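Local coordinates for protein uncharacterized ACR, COG1565 superfamily (Burkholderia thailandensis, PDB 4F3N) that is of unassigned function but has a methyltransferase fold, binds S-adenosyl-L-homocysteine and may belong to the protein-arginine methyltransferases, at residues Arg235-Ser238 and Ala244-Phe247; Ala280-Val285 and His347-Gly352; Arg365-Ala370 and Lys396-Ala401. All blocks are in the same frame, centred on the assembly; numbering follows the deposited sequence. Where two conformers were deposited one is given.

Interaction 1: Arg235-Ser238 and Ala244-Phe247; sequences RGVS and AFVF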
loop_
_atom_site.group_PDB
_atom_site.type_symbol
_atom_site.label_atom_id
_atom_site.label_comp_id
_atom_site.label_asym_id
_atom_site.label_seq_id
_atom_site.Cartn_x
_atom_site.Cartn_y
_atom_site.Cartn_z
ATOM N N ARG A 235 -3.414 -20.621 -8.268
ATOM C CA ARG A 235 -4.575 -20.150 -8.932
ATOM C C ARG A 235 -4.173 -19.010 -9.888
ATOM O O ARG A 235 -3.784 -17.939 -9.454
ATOM C CB ARG A 235 -5.605 -19.681 -7.920
ATOM C CG ARG A 235 -6.872 -19.178 -8.602
ATOM C CD ARG A 235 -8.069 -19.158 -7.693
ATOM N NE ARG A 235 -8.500 -20.509 -7.354
ATOM C CZ ARG A 235 -9.610 -20.847 -6.706
ATOM N NH1 ARG A 235 -10.487 -19.944 -6.276
ATOM N NH2 ARG A 235 -9.835 -22.129 -6.479
ATOM N N GLY A 236 -4.296 -19.280 -11.188
ATOM C CA GLY A 236 -3.993 -18.294 -12.213
ATOM C C GLY A 236 -5.193 -17.994 -13.045
ATOM O O GLY A 236 -6.357 -18.171 -12.623
ATOM N N VAL A 237 -4.934 -17.439 -14.218
ATOM C CA VAL A 237 -5.974 -16.964 -15.099
ATOM C C VAL A 237 -5.902 -17.668 -16.450
ATOM O O VAL A 237 -4.821 -17.734 -17.062
ATOM C CB VAL A 237 -5.888 -15.447 -15.282
ATOM C CG1 VAL A 237 -7.097 -14.977 -16.104
ATOM C CG2 VAL A 237 -5.908 -14.725 -13.935
ATOM N N SER A 238 -7.062 -18.171 -16.892
ATOM C CA SER A 238 -7.248 -18.772 -18.194
ATOM C C SER A 238 -8.403 -18.088 -18.930
ATOM O O SER A 238 -8.975 -17.137 -18.428
ATOM C CB SER A 238 -7.532 -20.257 -18.050
ATOM O OG SER A 238 -6.363 -20.933 -17.609
ATOM N N ALA A 244 -14.175 -15.664 -21.885
ATOM C CA ALA A 244 -14.178 -14.938 -20.613
ATOM C C ALA A 244 -12.979 -15.342 -19.784
ATOM O O ALA A 244 -12.544 -16.483 -19.856
ATOM C CB ALA A 244 -15.436 -15.214 -19.807
ATOM N N PHE A 245 -12.486 -14.399 -18.979
ATOM C CA PHE A 245 -11.414 -14.754 -18.029
ATOM C C PHE A 245 -12.041 -15.708 -17.004
ATOM O O PHE A 245 -13.187 -15.492 -16.582
ATOM C CB PHE A 245 -10.852 -13.547 -17.315
ATOM C CG PHE A 245 -10.130 -12.581 -18.238
ATOM C CD1 PHE A 245 -8.966 -12.949 -18.865
ATOM C CD2 PHE A 245 -10.656 -11.323 -18.483
ATOM C CE1 PHE A 245 -8.298 -12.067 -19.718
ATOM C CE2 PHE A 245 -10.015 -10.433 -19.341
ATOM C CZ PHE A 245 -8.829 -10.813 -19.987
ATOM N N VAL A 246 -11.274 -16.704 -16.581
ATOM C CA VAL A 246 -11.684 -17.654 -15.534
ATOM C C VAL A 246 -10.472 -17.927 -14.651
ATOM O O VAL A 246 -9.354 -17.935 -15.167
ATOM C CB VAL A 246 -12.195 -18.978 -16.146
ATOM C CG1 VAL A 246 -11.100 -19.772 -16.862
ATOM C CG2 VAL A 246 -12.839 -19.837 -15.077
ATOM N N PHE A 247 -10.664 -18.098 -13.335
ATOM C CA PHE A 247 -9.563 -18.631 -12.528
ATOM C C PHE A 247 -9.343 -20.097 -12.899
ATOM O O PHE A 247 -10.296 -20.799 -13.243
ATOM C CB PHE A 247 -9.878 -18.567 -11.030
ATOM C CG PHE A 247 -9.906 -17.186 -10.460
ATOM C CD1 PHE A 247 -8.740 -16.420 -10.383
ATOM C CD2 PHE A 247 -11.074 -16.685 -9.945
ATOM C CE1 PHE A 247 -8.780 -15.156 -9.810
ATOM C CE2 PHE A 247 -11.119 -15.443 -9.349
ATOM C CZ PHE A 247 -9.973 -14.685 -9.291
#
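Val237 faces Phe247, and Ser238 faces Val246, across a beta hairpin formed by strands 231-239 and 245-250 within an antiparallel sheet. The short strand axes approach to 4.7 Å with an angle of 158° between their directions, which establishes the antiparallel sense.

The backbone bonds define the register. Ser238 and Val246 form a hydrogen-bonded pair: Ser238 N donates to Val246 O at 2.9 Å in a nearly straight bond, and Val246 N returns one to Ser238 O at 3.0 Å. In the second bond the donor stands above the carbonyl plane of Ser238, 43° out of it. Val237 and Phe247 form the adjoining non-hydrogen-bonded pair, where Phe247 CA makes a CA-H...O contact of 3.2 Å to Gly236 O. Gly236 carries the ladder onward by bonding to the backbone of Ala248.

The firm side-chain contacts lie on the face that carries Val237 and Phe247. Here Val237 CG1, anti to its backbone N (chi1 -174°), is turned to Phe245 CD1 at 3.9 Å. Helix 52-71 packs against both Val237 and Phe245, and the Phe245 ring meets Tyr81 edge-to-face. On the other face, Ser238 OG is hydrogen-bonded to Gly74 O.

Arg235 contributes its aliphatic part, while NE forms a salt bridge with Asp249. Its side chain crosses that of Phe247 at about a right angle, with Arg235 CG 3.8 Å from Phe247 CD1 and Arg235 CD 3.8 Å from Phe247 CB.

Interaction 2: Ala280-Val285 and His347-Gly352; sequences AFVRTV and HEAGVG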
loop_
_atom_site.group_PDB
_atom_site.type_symbol
_atom_site.label_atom_id
_atom_site.label_comp_id
_atom_site.label_asym_id
_atom_site.label_seq_id
_atom_site.Cartn_x
_atom_site.Cartn_y
_atom_site.Cartn_z
ATOM N N ALA A 280 9.677 -8.224 -2.273
ATOM C CA ALA A 280 10.787 -7.831 -3.118
ATOM C C ALA A 280 10.995 -6.355 -2.962
ATOM O O ALA A 280 12.134 -5.890 -2.845
ATOM C CB ALA A 280 10.493 -8.156 -4.576
ATOM N N PHE A 281 9.878 -5.620 -2.932
ATOM C CA PHE A 281 9.940 -4.145 -2.787
ATOM C C PHE A 281 10.515 -3.697 -1.463
ATOM O O PHE A 281 11.394 -2.842 -1.424
ATOM C CB PHE A 281 8.540 -3.571 -2.971
ATOM C CG PHE A 281 8.450 -2.075 -2.782
ATOM C CD1 PHE A 281 8.938 -1.206 -3.747
ATOM C CD2 PHE A 281 7.873 -1.543 -1.654
ATOM C CE1 PHE A 281 8.877 0.169 -3.563
ATOM C CE2 PHE A 281 7.774 -0.150 -1.491
ATOM C CZ PHE A 281 8.278 0.689 -2.438
ATOM N N VAL A 282 10.056 -4.294 -0.371
ATOM C CA VAL A 282 10.564 -3.953 0.951
ATOM C C VAL A 282 12.044 -4.321 1.093
ATOM O O VAL A 282 12.831 -3.541 1.631
ATOM C CB VAL A 282 9.694 -4.544 2.055
ATOM C CG1 VAL A 282 10.317 -4.374 3.479
ATOM C CG2 VAL A 282 8.321 -3.887 1.976
ATOM N N ARG A 283 12.452 -5.466 0.531
ATOM C CA ARG A 283 13.871 -5.783 0.534
ATOM C C ARG A 283 14.653 -4.695 -0.164
ATOM O O ARG A 283 15.706 -4.316 0.328
ATOM C CB ARG A 283 14.137 -7.125 -0.135
ATOM C CG ARG A 283 13.630 -8.299 0.677
ATOM C CD ARG A 283 13.940 -9.590 -0.057
ATOM N NE ARG A 283 13.596 -10.768 0.727
ATOM C CZ ARG A 283 13.469 -12.000 0.235
ATOM N NH1 ARG A 283 13.660 -12.253 -1.060
ATOM N NH2 ARG A 283 13.187 -13.006 1.057
ATOM N N THR A 284 14.179 -4.257 -1.327
ATOM C CA THR A 284 14.898 -3.278 -2.139
ATOM C C THR A 284 14.994 -1.955 -1.387
ATOM O O THR A 284 16.034 -1.334 -1.361
ATOM C CB THR A 284 14.222 -3.084 -3.516
ATOM O OG1 THR A 284 14.223 -4.357 -4.219
ATOM C CG2 THR A 284 14.887 -2.013 -4.312
ATOM N N VAL A 285 13.889 -1.523 -0.792
ATOM C CA VAL A 285 13.905 -0.284 0.013
ATOM C C VAL A 285 14.864 -0.328 1.191
ATOM O O VAL A 285 15.616 0.622 1.450
ATOM C CB VAL A 285 12.479 0.048 0.502
ATOM C CG1 VAL A 285 12.496 1.252 1.470
ATOM C CG2 VAL A 285 11.584 0.274 -0.716
ATOM N N HIS A 347 7.902 -7.781 7.656
ATOM C CA HIS A 347 8.928 -7.742 8.708
ATOM C C HIS A 347 10.185 -8.498 8.325
ATOM O O HIS A 347 11.311 -7.959 8.401
ATOM C CB HIS A 347 8.329 -8.338 9.974
ATOM C CG HIS A 347 9.342 -8.608 11.061
ATOM N ND1 HIS A 347 9.377 -9.775 11.726
ATOM C CD2 HIS A 347 10.363 -7.837 11.565
ATOM C CE1 HIS A 347 10.355 -9.751 12.648
ATOM N NE2 HIS A 347 10.963 -8.561 12.584
ATOM N N GLU A 348 10.011 -9.749 7.890
ATOM C CA GLU A 348 11.174 -10.569 7.501
ATOM C C GLU A 348 11.926 -9.973 6.324
ATOM O O GLU A 348 13.158 -10.021 6.280
ATOM C CB GLU A 348 10.725 -12.027 7.253
ATOM C CG GLU A 348 10.202 -12.619 8.568
ATOM C CD GLU A 348 9.226 -13.774 8.408
ATOM O OE1 GLU A 348 9.165 -14.394 7.321
ATOM O OE2 GLU A 348 8.477 -14.072 9.378
ATOM N N ALA A 349 11.192 -9.391 5.401
ATOM C CA ALA A 349 11.773 -8.744 4.210
ATOM C C ALA A 349 12.742 -7.632 4.624
ATOM O O ALA A 349 13.898 -7.602 4.177
ATOM C CB ALA A 349 10.691 -8.213 3.278
ATOM N N GLY A 350 12.284 -6.761 5.508
ATOM C CA GLY A 350 13.082 -5.632 5.906
ATOM C C GLY A 350 14.269 -5.981 6.788
ATOM O O GLY A 350 15.386 -5.490 6.547
ATOM N N VAL A 351 14.063 -6.820 7.795
ATOM C CA VAL A 351 15.153 -7.154 8.701
ATOM C C VAL A 351 16.131 -8.107 8.021
ATOM O O VAL A 351 17.318 -8.071 8.310
ATOM C CB VAL A 351 14.664 -7.722 10.049
ATOM C CG1 VAL A 351 15.841 -8.210 10.874
ATOM C CG2 VAL A 351 13.864 -6.665 10.812
ATOM N N GLY A 352 15.638 -8.914 7.091
ATOM C CA GLY A 352 16.509 -9.802 6.301
ATOM C C GLY A 352 17.430 -9.045 5.369
ATOM O O GLY A 352 18.450 -9.551 4.935
#
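Helices 276-288 and 343-352 run nearly side by side in the same direction where Arg283 meets Ala349: the axes of the two short segments come within 7.8 Å at an angle of 27°, and Arg283 CA and Ala349 CA are 5.2 Å apart. So short a separation is possible because the second helix presents only a methyl group and a glycine here.

The methyl of Ala349 is the centre of the contact. It sits between two neighbours on the first helix, with Ala349 CB at 3.9 Å from Val282 CG1 and equally far from Arg283 CG. With chi1 at 172°, Val282 swings CG1 across to the second helix, and this branch also reaches past Ala349 to the main chain, ending 3.7 Å from Gly350 N. Since Gly350 has no side chain, the valine methyl can rest directly on the helix backbone.

Arg283 takes part through the base of its chain. Its CG lies 3.6 Å from Ala349 O, a van der Waals approach, and from there the chain continues extended to NE at the exposed border of the contact. The interface is thus buried on the valine side and open toward the arginine.

Away from Ala349, both helices turn other side chains to the sheet. Phe281 reaches inward to Phe296 of strand 293-298 and to Phe144, while His347 of the second helix rests on Leu357 of strand 356-362. Helix 276-288 precedes strand 293-298 and helix 343-352 precedes strand 356-362, consistent with adjacent helices on one face of the class I methyltransferase sheet, whose strand order here is 3-2-1-4-5-7-6.

Interaction 3: Arg365-Ala370 and Lys396-Ala401; sequences RFLLNA and KLISEA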
loop_
_atom_site.group_PDB
_atom_site.type_symbol
_atom_site.label_atom_id
_atom_site.label_comp_id
_atom_site.label_asym_id
_atom_site.label_seq_id
_atom_site.Cartn_x
_atom_site.Cartn_y
_atom_site.Cartn_z
ATOM N N ARG A 365 -3.084 3.127 17.360
ATOM C CA ARG A 365 -2.102 3.246 18.418
ATOM C C ARG A 365 -0.985 4.176 17.958
ATOM O O ARG A 365 -0.523 5.006 18.719
ATOM C CB ARG A 365 -1.559 1.867 18.728
ATOM C CG ARG A 365 -0.568 1.794 19.851
ATOM C CD ARG A 365 -1.244 2.021 21.176
ATOM N NE ARG A 365 -1.299 3.415 21.506
ATOM C CZ ARG A 365 -1.741 3.879 22.669
ATOM N NH1 ARG A 365 -1.757 5.186 22.876
ATOM N NH2 ARG A 365 -2.196 3.033 23.610
ATOM N N PHE A 366 -0.576 4.076 16.693
ATOM C CA PHE A 366 0.503 4.913 16.153
ATOM C C PHE A 366 0.090 6.403 16.199
ATOM O O PHE A 366 0.840 7.256 16.686
ATOM C CB PHE A 366 0.808 4.461 14.721
ATOM C CG PHE A 366 1.888 5.251 14.018
ATOM C CD1 PHE A 366 3.232 4.861 14.099
ATOM C CD2 PHE A 366 1.558 6.337 13.238
ATOM C CE1 PHE A 366 4.221 5.546 13.384
ATOM C CE2 PHE A 366 2.543 7.012 12.543
ATOM C CZ PHE A 366 3.873 6.614 12.612
ATOM N N LEU A 367 -1.126 6.679 15.717
ATOM C CA LEU A 367 -1.644 8.057 15.634
ATOM C C LEU A 367 -1.905 8.617 17.033
ATOM O O LEU A 367 -1.597 9.786 17.301
ATOM C CB LEU A 367 -2.885 8.147 14.757
ATOM C CG LEU A 367 -2.684 7.909 13.262
ATOM C CD1 LEU A 367 -3.988 8.018 12.463
ATOM C CD2 LEU A 367 -1.649 8.898 12.676
ATOM N N LEU A 368 -2.469 7.815 17.910
ATOM C CA LEU A 368 -2.615 8.242 19.299
ATOM C C LEU A 368 -1.249 8.596 19.950
ATOM O O LEU A 368 -1.098 9.647 20.583
ATOM C CB LEU A 368 -3.301 7.159 20.118
ATOM C CG LEU A 368 -4.794 7.063 19.874
ATOM C CD1 LEU A 368 -5.284 5.731 20.480
ATOM C CD2 LEU A 368 -5.510 8.281 20.463
ATOM N N ASN A 369 -0.293 7.685 19.820
ATOM C CA ASN A 369 1.054 7.897 20.348
ATOM C C ASN A 369 1.733 9.142 19.806
ATOM O O ASN A 369 2.435 9.874 20.551
ATOM C CB ASN A 369 1.900 6.671 20.081
ATOM C CG ASN A 369 1.558 5.476 20.962
ATOM O OD1 ASN A 369 0.817 5.588 21.970
ATOM N ND2 ASN A 369 2.116 4.301 20.612
ATOM N N ALA A 370 1.467 9.419 18.540
ATOM C CA ALA A 370 2.038 10.528 17.812
ATOM C C ALA A 370 1.312 11.845 18.095
ATOM O O ALA A 370 1.765 12.921 17.658
ATOM C CB ALA A 370 2.026 10.200 16.309
ATOM N N LYS A 396 -12.566 8.456 12.224
ATOM C CA LYS A 396 -12.385 7.554 11.087
ATOM C C LYS A 396 -10.967 6.965 11.083
ATOM O O LYS A 396 -10.766 5.782 10.757
ATOM C CB LYS A 396 -12.627 8.312 9.784
ATOM N N LEU A 397 -9.996 7.812 11.420
ATOM C CA LEU A 397 -8.591 7.368 11.422
ATOM C C LEU A 397 -8.257 6.360 12.529
ATOM O O LEU A 397 -7.384 5.515 12.333
ATOM C CB LEU A 397 -7.644 8.548 11.519
ATOM C CG LEU A 397 -7.543 9.438 10.285
ATOM C CD1 LEU A 397 -6.730 10.679 10.536
ATOM C CD2 LEU A 397 -6.965 8.679 9.089
ATOM N N ILE A 398 -8.931 6.455 13.679
ATOM C CA ILE A 398 -8.500 5.719 14.865
ATOM C C ILE A 398 -9.530 4.733 15.408
ATOM O O ILE A 398 -9.160 3.813 16.150
ATOM C CB ILE A 398 -7.954 6.644 16.027
ATOM C CG1 ILE A 398 -9.083 7.387 16.762
ATOM C CG2 ILE A 398 -6.904 7.631 15.453
ATOM C CD1 ILE A 398 -8.606 8.238 17.954
ATOM N N SER A 399 -10.794 4.858 15.005
ATOM C CA SER A 399 -11.796 3.928 15.489
ATOM C C SER A 399 -11.548 2.478 15.029
ATOM O O SER A 399 -11.222 2.223 13.882
ATOM C CB SER A 399 -13.226 4.385 15.109
ATOM O OG SER A 399 -14.130 3.339 15.423
ATOM N N GLU A 400 -11.752 1.529 15.940
ATOM C CA GLU A 400 -11.679 0.095 15.643
ATOM C C GLU A 400 -12.688 -0.269 14.546
ATOM O O GLU A 400 -12.454 -1.204 13.772
ATOM C CB GLU A 400 -11.990 -0.744 16.904
ATOM C CG GLU A 400 -11.952 -2.241 16.689
ATOM C CD GLU A 400 -12.495 -3.028 17.870
ATOM O OE1 GLU A 400 -13.447 -2.583 18.533
ATOM O OE2 GLU A 400 -11.964 -4.120 18.115
ATOM N N ALA A 401 -13.798 0.458 14.503
ATOM C CA ALA A 401 -14.894 0.211 13.549
ATOM C C ALA A 401 -14.632 0.822 12.176
ATOM O O ALA A 401 -15.381 0.580 11.210
ATOM C CB ALA A 401 -16.198 0.776 14.117
#
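Leu367 packs against Leu397 and Ile398 where helix 363-369 meets the end of helix 384-398, and the contact is entirely apolar. Its inner part is the denser one, judged by burial and by the number of touches. Leu367 CD1 approaches Leu397 CB at 3.8 Å, the two side chains crossing at about a right angle, and Leu367 CB lies 4.1 Å from Ile398 CG2. Both leucines are buried.

The outer part is sparser and partly exposed: a single methyl pair, Leu368 CD2 and Ile398 CD1, meets at 4.0 Å. Ile398 serves both parts by its branching. CG2 is directed at Leu367, while CG1, set between the backbone N and the carbonyl carbon (chi1 75°), carries CD1 out to Leu368. Beyond Ile398 the chain leaves the helix at Ser399.

The contact lies in the neighbourhood of the S-adenosyl-L-homocysteine site without touching it, the side chain of Leu397 being about 8 Å from that of Asn214, which binds that ligand. On the inner side, helix 118-136 touches Leu367 through Thr124, and helix 372-376 supplies Ile372 to both leucines. Gln363, just after strand 356-362, bonds through NE2 to Leu397 O and ties this edge strand's exit to the end of helix 384-398.

In the fold
The three contacts follow one another along the chain in the order 1, 2, 3, without interleaving. Interactions 2 and 3 both border the seven-stranded mixed sheet of the class I methyltransferase type; their centres are 25 Å apart. Strand 356-362 links them in sequence, following helix 343-352 of interaction 2 and leading into helix 363-369 of interaction 3. Interaction 1 belongs instead to the separate antiparallel sheet, 30 Å from interaction 2 and 39 Å from interaction 3, centre to centre. Interactions 1 and 3 lie on opposite sides of the chain's centre. The methyltransferase core thus holds interactions 2 and 3, while the hairpin of interaction 1 belongs to a part of the protein away from the ligand site.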